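Local coordinates for beta sliding clamp (Caulobacter crescentus, PDB 5WCE), which probably encircles DNA as a head-to-tail homodimeric ring, tethering DNA polymerases and other proteins to it and so making replication processive, at residues A[23-27]-A[58-62]; A[45-51]-A[62-68]; A[73-77]-A[116-121]; A[91-95]-A[106-110]. All coordinates share one frame; numbering follows the deposited sequence.

How the interactions relate
All four contacts lie in the N-terminal domain, and none is at a known catalytic or ligand site. Interactions 1 and 2 share Asp62 on strand 58-65: its side chain meets helix 14-25 in the first, its backbone pairs with strand 48-54 in the second. Their centres are about 16 Å apart, and Val24 CG1 rests 4.0 Å from Phe51 CB. Interaction 3 adds a loop to the outer edge of the same sheet, its centre about 16 Å from that of interaction 2. Interaction 4 belongs to the domain's other sheet and is nested in the loop that interaction 3 closes; Leu116 CD1 and Ile107 CD1, 3.6 Å apart, join these two. Interaction 3 also borders the second subunit.

Interaction 1 of 4, residues A[23-27]-A[58-62]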
# COMPACT_ATOMS: atom_id res chain seq x y z
N HIS A 23 -8.10 -1.19 19.67
CA HIS A 23 -7.60 0.03 20.27
C HIS A 23 -6.20 -0.07 20.91
O HIS A 23 -5.42 0.88 20.79
CB HIS A 23 -8.53 0.51 21.36
CG HIS A 23 -9.77 1.16 20.85
ND1 HIS A 23 -10.92 1.26 21.60
CD2 HIS A 23 -10.04 1.76 19.67
CE1 HIS A 23 -11.86 1.86 20.89
NE2 HIS A 23 -11.34 2.20 19.73
N VAL A 24 -5.93 -1.14 21.65
CA VAL A 24 -4.66 -1.20 22.38
C VAL A 24 -3.49 -1.79 21.57
O VAL A 24 -2.35 -1.45 21.82
CB VAL A 24 -4.74 -1.96 23.74
CG1 VAL A 24 -5.84 -1.36 24.61
CG2 VAL A 24 -4.90 -3.47 23.53
N GLN A 25 -3.76 -2.69 20.65
CA GLN A 25 -2.68 -3.45 20.03
C GLN A 25 -1.77 -2.62 19.11
O GLN A 25 -0.64 -3.02 18.86
CB GLN A 25 -3.23 -4.64 19.30
CG GLN A 25 -3.96 -4.32 18.01
CD GLN A 25 -3.10 -4.58 16.82
OE1 GLN A 25 -2.51 -5.69 16.71
NE2 GLN A 25 -2.98 -3.60 15.92
N SER A 26 -2.29 -1.49 18.63
CA SER A 26 -1.53 -0.51 17.80
C SER A 26 -0.18 -0.08 18.38
O SER A 26 0.74 0.18 17.62
CB SER A 26 -2.37 0.77 17.56
OG SER A 26 -3.68 0.44 17.12
N VAL A 27 -0.04 0.01 19.71
CA VAL A 27 1.20 0.45 20.31
C VAL A 27 2.29 -0.56 20.20
O VAL A 27 3.48 -0.21 20.29
CB VAL A 27 1.04 0.88 21.82
CG1 VAL A 27 0.78 -0.29 22.73
CG2 VAL A 27 2.28 1.65 22.35
N MET A 58 4.86 4.72 26.03
CA MET A 58 3.46 4.97 26.20
C MET A 58 2.68 3.69 26.46
O MET A 58 3.17 2.58 26.15
CB MET A 58 2.90 5.67 25.01
CG MET A 58 2.71 4.78 23.78
SD MET A 58 2.44 5.68 22.24
CE MET A 58 4.16 6.10 22.05
N GLU A 59 1.51 3.89 27.07
CA GLU A 59 0.63 2.78 27.44
C GLU A 59 -0.74 3.10 26.94
O GLU A 59 -1.25 4.22 27.18
CB GLU A 59 0.58 2.62 28.96
CG GLU A 59 -0.37 1.53 29.46
CD GLU A 59 -0.60 1.67 30.95
OE1 GLU A 59 -0.03 0.88 31.67
OE2 GLU A 59 -1.27 2.64 31.35
N ILE A 60 -1.39 2.15 26.28
CA ILE A 60 -2.79 2.30 25.95
C ILE A 60 -3.56 1.33 26.81
O ILE A 60 -3.14 0.15 26.91
CB ILE A 60 -3.09 2.01 24.47
CG1 ILE A 60 -2.19 2.83 23.52
CG2 ILE A 60 -4.54 2.30 24.18
CD1 ILE A 60 -2.41 2.58 22.02
N ILE A 61 -4.66 1.81 27.40
CA ILE A 61 -5.58 0.96 28.20
C ILE A 61 -6.96 1.07 27.59
O ILE A 61 -7.32 2.11 26.97
CB ILE A 61 -5.57 1.34 29.70
CG1 ILE A 61 -4.15 1.26 30.29
CG2 ILE A 61 -6.44 0.42 30.56
CD1 ILE A 61 -4.05 1.51 31.78
N ASP A 62 -7.77 0.01 27.74
CA ASP A 62 -9.13 0.04 27.30
C ASP A 62 -9.92 -0.96 28.11
O ASP A 62 -9.34 -1.75 28.89
CB ASP A 62 -9.23 -0.17 25.79
CG ASP A 62 -10.58 0.30 25.16
OD1 ASP A 62 -11.45 0.92 25.80
OD2 ASP A 62 -10.81 -0.02 23.99
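Val24 of helix 14-25 lies over Ile60 of strand 58-65, their CA atoms 5.3 Å apart, and the chain from His23 to Val27 runs from the Asp62 end of the strand segment to its Met58 end. The strand residues that meet it are mainly Met58, Ile60 and Asp62, every second one along the strand. Ile60 fills the middle with both of its branches: CG2 packs on Val24 CG1 at 3.9 Å, while CD1, at the end of an extended chain (chi2 179°), reaches Val27 CB at 3.9 Å. A branched aliphatic residue suits a spot that must touch two valines at once. Beyond it, Val27 and Met58 pass alongside one another, running opposite ways, tightly, with Val27 CG2 3.5 Å from Met58 CG. At the other end, His23 ND1 donates a 2.7 Å hydrogen bond to Asp62 OD2. The acceptor lies almost in the imidazole plane, but the donor stands above the carboxylate plane, by 42°. Asp62 is buried, and a ring N-H suits such a carboxylate because it satisfies OD2; Asp62 CB meanwhile packs on Val24 CG1. Around the contact, Phe51 of strand 48-54 covers Val24, strand 243-248 flanks the strand through Leu245 and Ala243, and helix 210-220 places Leu219 against His23 and Lys211 against Met58.

Interaction 2 of 4, residues A[45-51]-A[62-68]; sequences EGDRLSF and DEGFAQI
Arg48 and Phe65 pair near the turn-distant end of a beta hairpin formed by strands 48-54 and 58-65. Leu49 and Gly64 form a hydrogen-bonded pair, N to O at 2.9 Å each way, Phe51 and Asp62 another, and Ala66 N extends the ladder to Asp47 O at 3.0 Å. Arg48 leaves the strand pointing away, but its chain bends at chi2 (-76°) and again at chi3, folding the guanidinium back across Gly64. There it is sandwiched. The Phe65 ring lies flat on one face, centres 3.8 Å apart and planes 7° from parallel, a cation-pi stack; over the opposite face comes Glu63, whose carboxylate is turned 47° from the guanidinium and makes a salt bridge through OE2 to NH2, modelled so short that its exact length is doubtful. Long and flat, arginine serves both neighbours, and an alanine here would probably leave the Glu63 carboxylate without its mate and the Phe65 ring freer to turn. Gly46, at positive phi, suits the type II' turn from Glu45 to Arg48. Its O accepts hydrogen bonds from two waters, which bridge to Ile68 N and Ile68 O where the chain passes on to strand 67-70 of the other sheet. Consecutive strands 39-45, 48-54 and 58-65, each antiparallel to the next, form a beta meander.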
# COMPACT_ATOMS: atom_id res chain seq x y z
N GLU A 45 -12.34 -8.33 36.21
CA GLU A 45 -12.84 -8.01 37.54
C GLU A 45 -14.21 -7.37 37.39
O GLU A 45 -14.40 -6.54 36.53
CB GLU A 45 -11.87 -7.05 38.23
CG GLU A 45 -12.06 -6.95 39.73
CD GLU A 45 -11.28 -5.77 40.33
OE1 GLU A 45 -10.36 -5.23 39.67
OE2 GLU A 45 -11.59 -5.35 41.45
N GLY A 46 -15.16 -7.77 38.22
CA GLY A 46 -16.51 -7.20 38.21
C GLY A 46 -17.27 -7.58 36.95
O GLY A 46 -17.61 -8.75 36.74
N ASP A 47 -17.54 -6.58 36.14
CA ASP A 47 -18.24 -6.71 34.87
C ASP A 47 -17.38 -6.23 33.70
O ASP A 47 -17.89 -6.01 32.62
CB ASP A 47 -19.49 -5.87 34.92
CG ASP A 47 -20.47 -6.39 35.99
OD1 ASP A 47 -20.80 -7.58 36.00
OD2 ASP A 47 -20.86 -5.62 36.87
N ARG A 48 -16.09 -6.05 33.96
CA ARG A 48 -15.16 -5.50 32.96
C ARG A 48 -13.88 -6.36 32.76
O ARG A 48 -13.25 -6.82 33.71
CB ARG A 48 -14.77 -4.09 33.36
CG ARG A 48 -15.85 -3.10 33.11
CD ARG A 48 -16.02 -2.73 31.65
NE ARG A 48 -16.29 -1.29 31.45
CZ ARG A 48 -16.68 -0.76 30.28
NH1 ARG A 48 -16.81 -1.51 29.21
NH2 ARG A 48 -16.89 0.54 30.17
N LEU A 49 -13.51 -6.48 31.48
CA LEU A 49 -12.20 -6.92 31.09
C LEU A 49 -11.40 -5.67 30.69
O LEU A 49 -11.83 -4.93 29.79
CB LEU A 49 -12.30 -7.87 29.90
CG LEU A 49 -11.01 -8.51 29.37
CD1 LEU A 49 -10.21 -9.13 30.48
CD2 LEU A 49 -11.33 -9.52 28.30
N SER A 50 -10.30 -5.43 31.39
CA SER A 50 -9.36 -4.35 31.09
C SER A 50 -8.22 -4.88 30.25
O SER A 50 -7.85 -6.06 30.33
CB SER A 50 -8.82 -3.69 32.35
OG SER A 50 -9.90 -3.12 33.07
N PHE A 51 -7.69 -3.98 29.40
CA PHE A 51 -6.71 -4.34 28.36
C PHE A 51 -5.65 -3.29 28.47
O PHE A 51 -6.02 -2.09 28.59
CB PHE A 51 -7.32 -4.25 26.99
CG PHE A 51 -8.44 -5.21 26.72
CD1 PHE A 51 -9.75 -4.91 27.12
CD2 PHE A 51 -8.22 -6.33 25.99
CE1 PHE A 51 -10.81 -5.76 26.81
CE2 PHE A 51 -9.26 -7.19 25.67
CZ PHE A 51 -10.55 -6.91 26.10
N ASP A 62 -7.77 0.01 27.74
CA ASP A 62 -9.13 0.04 27.30
C ASP A 62 -9.92 -0.96 28.11
O ASP A 62 -9.34 -1.75 28.89
CB ASP A 62 -9.23 -0.17 25.79
CG ASP A 62 -10.58 0.30 25.16
OD1 ASP A 62 -11.45 0.92 25.80
OD2 ASP A 62 -10.81 -0.02 23.99
N GLU A 63 -11.24 -0.83 28.08
CA GLU A 63 -12.09 -1.72 28.86
C GLU A 63 -13.29 -2.12 28.04
O GLU A 63 -13.75 -1.35 27.21
CB GLU A 63 -12.49 -1.11 30.21
CG GLU A 63 -13.29 0.16 30.12
CD GLU A 63 -13.91 0.62 31.44
OE1 GLU A 63 -13.45 0.23 32.55
OE2 GLU A 63 -14.92 1.34 31.35
N GLY A 64 -13.75 -3.34 28.24
CA GLY A 64 -15.00 -3.80 27.64
C GLY A 64 -15.84 -4.53 28.66
O GLY A 64 -15.30 -5.08 29.62
N PHE A 65 -17.16 -4.56 28.44
CA PHE A 65 -18.06 -5.34 29.30
C PHE A 65 -17.86 -6.82 29.03
O PHE A 65 -17.64 -7.20 27.86
CB PHE A 65 -19.50 -4.95 29.03
CG PHE A 65 -19.81 -3.53 29.41
CD1 PHE A 65 -19.70 -3.12 30.76
CD2 PHE A 65 -20.20 -2.63 28.45
CE1 PHE A 65 -19.99 -1.80 31.11
CE2 PHE A 65 -20.47 -1.30 28.80
CZ PHE A 65 -20.36 -0.90 30.12
N ALA A 66 -17.89 -7.61 30.09
CA ALA A 66 -17.75 -9.06 29.99
C ALA A 66 -18.46 -9.72 31.16
O ALA A 66 -18.62 -9.10 32.23
CB ALA A 66 -16.30 -9.46 30.00
N GLN A 67 -18.84 -10.97 30.96
CA GLN A 67 -19.36 -11.78 32.04
C GLN A 67 -18.20 -12.55 32.70
O GLN A 67 -17.63 -13.51 32.10
CB GLN A 67 -20.40 -12.74 31.48
CG GLN A 67 -21.13 -13.48 32.57
CD GLN A 67 -21.42 -14.89 32.14
OE1 GLN A 67 -22.54 -15.19 31.69
NE2 GLN A 67 -20.40 -15.76 32.21
N ILE A 68 -17.87 -12.14 33.93
CA ILE A 68 -16.68 -12.62 34.62
C ILE A 68 -17.11 -13.70 35.62
O ILE A 68 -17.81 -13.41 36.58
CB ILE A 68 -15.94 -11.50 35.36
CG1 ILE A 68 -15.61 -10.26 34.45
CG2 ILE A 68 -14.66 -12.04 35.99
CD1 ILE A 68 -14.92 -10.60 33.19
O HOH W 1 -19.54 -10.26 35.42
O HOH W 2 -17.93 -11.01 38.47

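Interaction 3 of 4, residues A[73-77]-A[116-121]; sequences QITAP and LPVLPA
Thr75 meets Leu119 through both its backbone and its hydroxyl. With chi1 at 79°, OG1 sits between the backbone N and the carbonyl carbon, from where it donates a 2.6 Å hydrogen bond to Leu119 O, approaching from above the carbonyl plane. The same oxygen takes a weak bond from Thr75 N, and Leu119 N returns an ordinary hydrogen bond to Thr75 O at 3.3 Å. The same rotamer brings Thr75 CG2 to 3.9 Å from Ala121 CA. The exchange is a single antiparallel bridge, by which the loop after strand 112-116 runs along edge strand 72-77 of the sheet that the N-terminal and central domains share. Asn39 ND2 bonds Thr75 OG1 as well; a valine in place of Thr75 would probably leave the Asn39 amide without this acceptor and cost Leu119 O its short hydroxyl bond, leaving the weak one from the backbone N. Val118 places CB 3.2 Å from Thr75 O, its CG1 anti to its own carbonyl carbon and close to the Thr75 oxygen too. The rigid ring of Pro77 lays CD 3.3 Å from Pro117 O. At the far end compact Ala121 lets its CB rest on Gln73 CB, 3.9 Å away, whereas Leu116 and Pro117 pack on Ile286 and Glu311 of the second subunit.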
# COMPACT_ATOMS: atom_id res chain seq x y z
N GLN A 73 -5.83 -11.94 36.25
CA GLN A 73 -4.96 -11.20 35.32
C GLN A 73 -3.98 -12.11 34.63
O GLN A 73 -3.34 -12.96 35.28
CB GLN A 73 -4.09 -10.17 36.03
CG GLN A 73 -4.80 -9.02 36.70
CD GLN A 73 -3.79 -7.99 37.17
OE1 GLN A 73 -3.79 -6.84 36.70
NE2 GLN A 73 -2.90 -8.41 38.08
N ILE A 74 -3.80 -11.93 33.34
CA ILE A 74 -2.78 -12.66 32.61
C ILE A 74 -2.27 -11.79 31.48
O ILE A 74 -2.89 -10.77 31.18
CB ILE A 74 -3.36 -13.93 31.99
CG1 ILE A 74 -4.46 -13.55 30.99
CG2 ILE A 74 -3.83 -14.91 33.04
CD1 ILE A 74 -5.24 -14.68 30.41
N THR A 75 -1.17 -12.20 30.84
CA THR A 75 -0.73 -11.52 29.64
C THR A 75 -0.66 -12.51 28.49
O THR A 75 -0.34 -13.71 28.69
CB THR A 75 0.61 -10.77 29.76
OG1 THR A 75 1.72 -11.67 29.66
CG2 THR A 75 0.66 -9.98 31.07
N ALA A 76 -0.98 -12.01 27.30
CA ALA A 76 -1.04 -12.88 26.13
C ALA A 76 -0.68 -12.09 24.87
O ALA A 76 -0.86 -10.86 24.85
CB ALA A 76 -2.46 -13.47 26.04
N PRO A 77 -0.18 -12.78 23.81
CA PRO A 77 0.32 -12.10 22.62
C PRO A 77 -0.75 -11.22 21.94
O PRO A 77 -1.84 -11.66 21.63
CB PRO A 77 0.83 -13.24 21.71
CG PRO A 77 0.94 -14.41 22.59
CD PRO A 77 0.00 -14.25 23.72
N LEU A 116 -2.91 -20.27 23.84
CA LEU A 116 -1.85 -19.30 23.59
C LEU A 116 -0.95 -19.21 24.83
O LEU A 116 -1.45 -19.19 25.95
CB LEU A 116 -2.43 -17.93 23.35
CG LEU A 116 -3.31 -17.73 22.13
CD1 LEU A 116 -3.54 -16.23 22.00
CD2 LEU A 116 -2.65 -18.34 20.90
N PRO A 117 0.38 -19.19 24.62
CA PRO A 117 1.29 -19.12 25.76
C PRO A 117 1.15 -17.75 26.45
O PRO A 117 0.84 -16.72 25.81
CB PRO A 117 2.68 -19.25 25.14
CG PRO A 117 2.49 -18.65 23.75
CD PRO A 117 1.14 -19.23 23.35
N VAL A 118 1.32 -17.78 27.76
CA VAL A 118 1.15 -16.57 28.59
C VAL A 118 2.46 -16.20 29.27
O VAL A 118 3.39 -17.03 29.39
CB VAL A 118 0.04 -16.72 29.67
CG1 VAL A 118 -1.31 -16.90 29.01
CG2 VAL A 118 0.32 -17.85 30.66
N LEU A 119 2.54 -14.93 29.68
CA LEU A 119 3.58 -14.52 30.57
C LEU A 119 2.93 -13.87 31.81
O LEU A 119 1.86 -13.24 31.71
CB LEU A 119 4.57 -13.60 29.85
CG LEU A 119 5.38 -14.27 28.72
CD1 LEU A 119 6.04 -13.22 27.86
CD2 LEU A 119 6.44 -15.25 29.29
N PRO A 120 3.59 -14.00 32.95
CA PRO A 120 3.04 -13.49 34.19
C PRO A 120 2.75 -11.99 34.19
O PRO A 120 3.57 -11.17 33.72
CB PRO A 120 4.11 -13.81 35.24
CG PRO A 120 5.15 -14.59 34.58
CD PRO A 120 4.94 -14.56 33.11
N ALA A 121 1.60 -11.66 34.73
CA ALA A 121 1.15 -10.32 34.89
C ALA A 121 2.10 -9.45 35.73
O ALA A 121 2.25 -8.27 35.42
CB ALA A 121 -0.27 -10.29 35.45

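Interaction 4 of 4, residues A[91-95]-A[106-110]; sequences GADVS and VIQAG
Ser95 and Gln108 are the hydrogen-bonded pair of an antiparallel beta hairpin, strands 93-97 and 105-109. Ser95 N donates to Gln108 O at 2.8 Å, nearly straight at 168°, and Gln108 N answers to Ser95 O at 2.9 Å; Ile107 CA adds a CH contact to that same Ser95 oxygen. The CB atoms of Ser95 and Gln108 lie on one face of the pair, a partly exposed face, which suits a serine and a glutamine. Val94 and Ile107, both buried, run alongside each other, and Val94 CG1 reaches Ile107 CG2 at 3.7 Å. For Val94, chi1 of -174° sets CG1 anti to the backbone N and puts it in line for this touch. Farther down, Ala109 turns its methyl toward the partner strand, CB 3.6 Å from Asp93 O, with Ala92 CB more loosely beside it; a methyl suits a place this near the partner backbone. In the next shell, Leu17 of helix 14-25 packs on Val94, while Phe114 and Leu116 of strand 112-116 pack on Ile107. Backbone bonds from Val94 to Ile12 and from Ile107 to Phe114 fix the hairpin between its sheet neighbours. Gly110, at positive phi, suits the turn toward strand 112-116. One water joins Asp93 O to Gly110 N, weakly at the latter; another sits 2.7 Å from Ser95 OG and donates to Val106 O at 2.9 Å.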
# COMPACT_ATOMS: atom_id res chain seq x y z
N GLY A 91 -20.89 -12.01 15.60
CA GLY A 91 -21.82 -12.38 16.64
C GLY A 91 -21.41 -13.46 17.60
O GLY A 91 -22.16 -13.77 18.52
N ALA A 92 -20.21 -14.03 17.45
CA ALA A 92 -19.76 -15.11 18.35
C ALA A 92 -19.54 -14.58 19.77
O ALA A 92 -19.00 -13.48 19.97
CB ALA A 92 -18.45 -15.70 17.85
N ASP A 93 -19.95 -15.36 20.75
CA ASP A 93 -19.51 -15.14 22.11
C ASP A 93 -18.17 -15.82 22.26
O ASP A 93 -18.01 -16.93 21.78
CB ASP A 93 -20.51 -15.76 23.12
CG ASP A 93 -21.67 -14.84 23.46
OD1 ASP A 93 -21.67 -13.62 23.09
OD2 ASP A 93 -22.58 -15.39 24.13
N VAL A 94 -17.25 -15.16 22.96
CA VAL A 94 -15.88 -15.64 23.13
C VAL A 94 -15.57 -15.98 24.59
O VAL A 94 -15.66 -15.13 25.45
CB VAL A 94 -14.86 -14.64 22.61
CG1 VAL A 94 -13.47 -15.26 22.68
CG2 VAL A 94 -15.22 -14.18 21.20
N SER A 95 -15.17 -17.22 24.83
CA SER A 95 -14.78 -17.66 26.16
C SER A 95 -13.25 -17.53 26.30
O SER A 95 -12.49 -17.94 25.40
CB SER A 95 -15.26 -19.10 26.37
OG SER A 95 -14.51 -19.67 27.38
N VAL A 106 -6.87 -20.14 27.14
CA VAL A 106 -7.76 -20.87 26.21
C VAL A 106 -8.83 -19.92 25.67
O VAL A 106 -9.55 -19.29 26.46
CB VAL A 106 -8.45 -22.07 26.88
CG1 VAL A 106 -9.37 -22.75 25.89
CG2 VAL A 106 -7.40 -23.04 27.41
N ILE A 107 -8.92 -19.82 24.34
CA ILE A 107 -9.88 -18.96 23.68
C ILE A 107 -10.76 -19.92 22.94
O ILE A 107 -10.26 -20.71 22.09
CB ILE A 107 -9.25 -17.96 22.68
CG1 ILE A 107 -8.24 -17.05 23.39
CG2 ILE A 107 -10.31 -17.13 21.95
CD1 ILE A 107 -6.83 -17.37 23.01
N GLN A 108 -12.04 -19.88 23.26
CA GLN A 108 -12.99 -20.75 22.59
C GLN A 108 -14.20 -19.96 22.11
O GLN A 108 -14.74 -19.11 22.83
CB GLN A 108 -13.42 -21.80 23.56
CG GLN A 108 -14.47 -22.71 22.95
CD GLN A 108 -14.18 -24.13 23.27
OE1 GLN A 108 -13.81 -24.45 24.41
NE2 GLN A 108 -14.30 -25.00 22.26
N ALA A 109 -14.63 -20.29 20.91
CA ALA A 109 -15.79 -19.68 20.28
C ALA A 109 -16.26 -20.56 19.15
O ALA A 109 -15.48 -20.86 18.25
CB ALA A 109 -15.42 -18.33 19.71
N GLY A 110 -17.53 -20.95 19.23
CA GLY A 110 -18.15 -21.83 18.23
C GLY A 110 -17.40 -23.12 18.30
O GLY A 110 -17.22 -23.68 19.34
O HOH W 3 -19.39 -18.75 20.41
O HOH W 4 -12.03 -20.69 27.06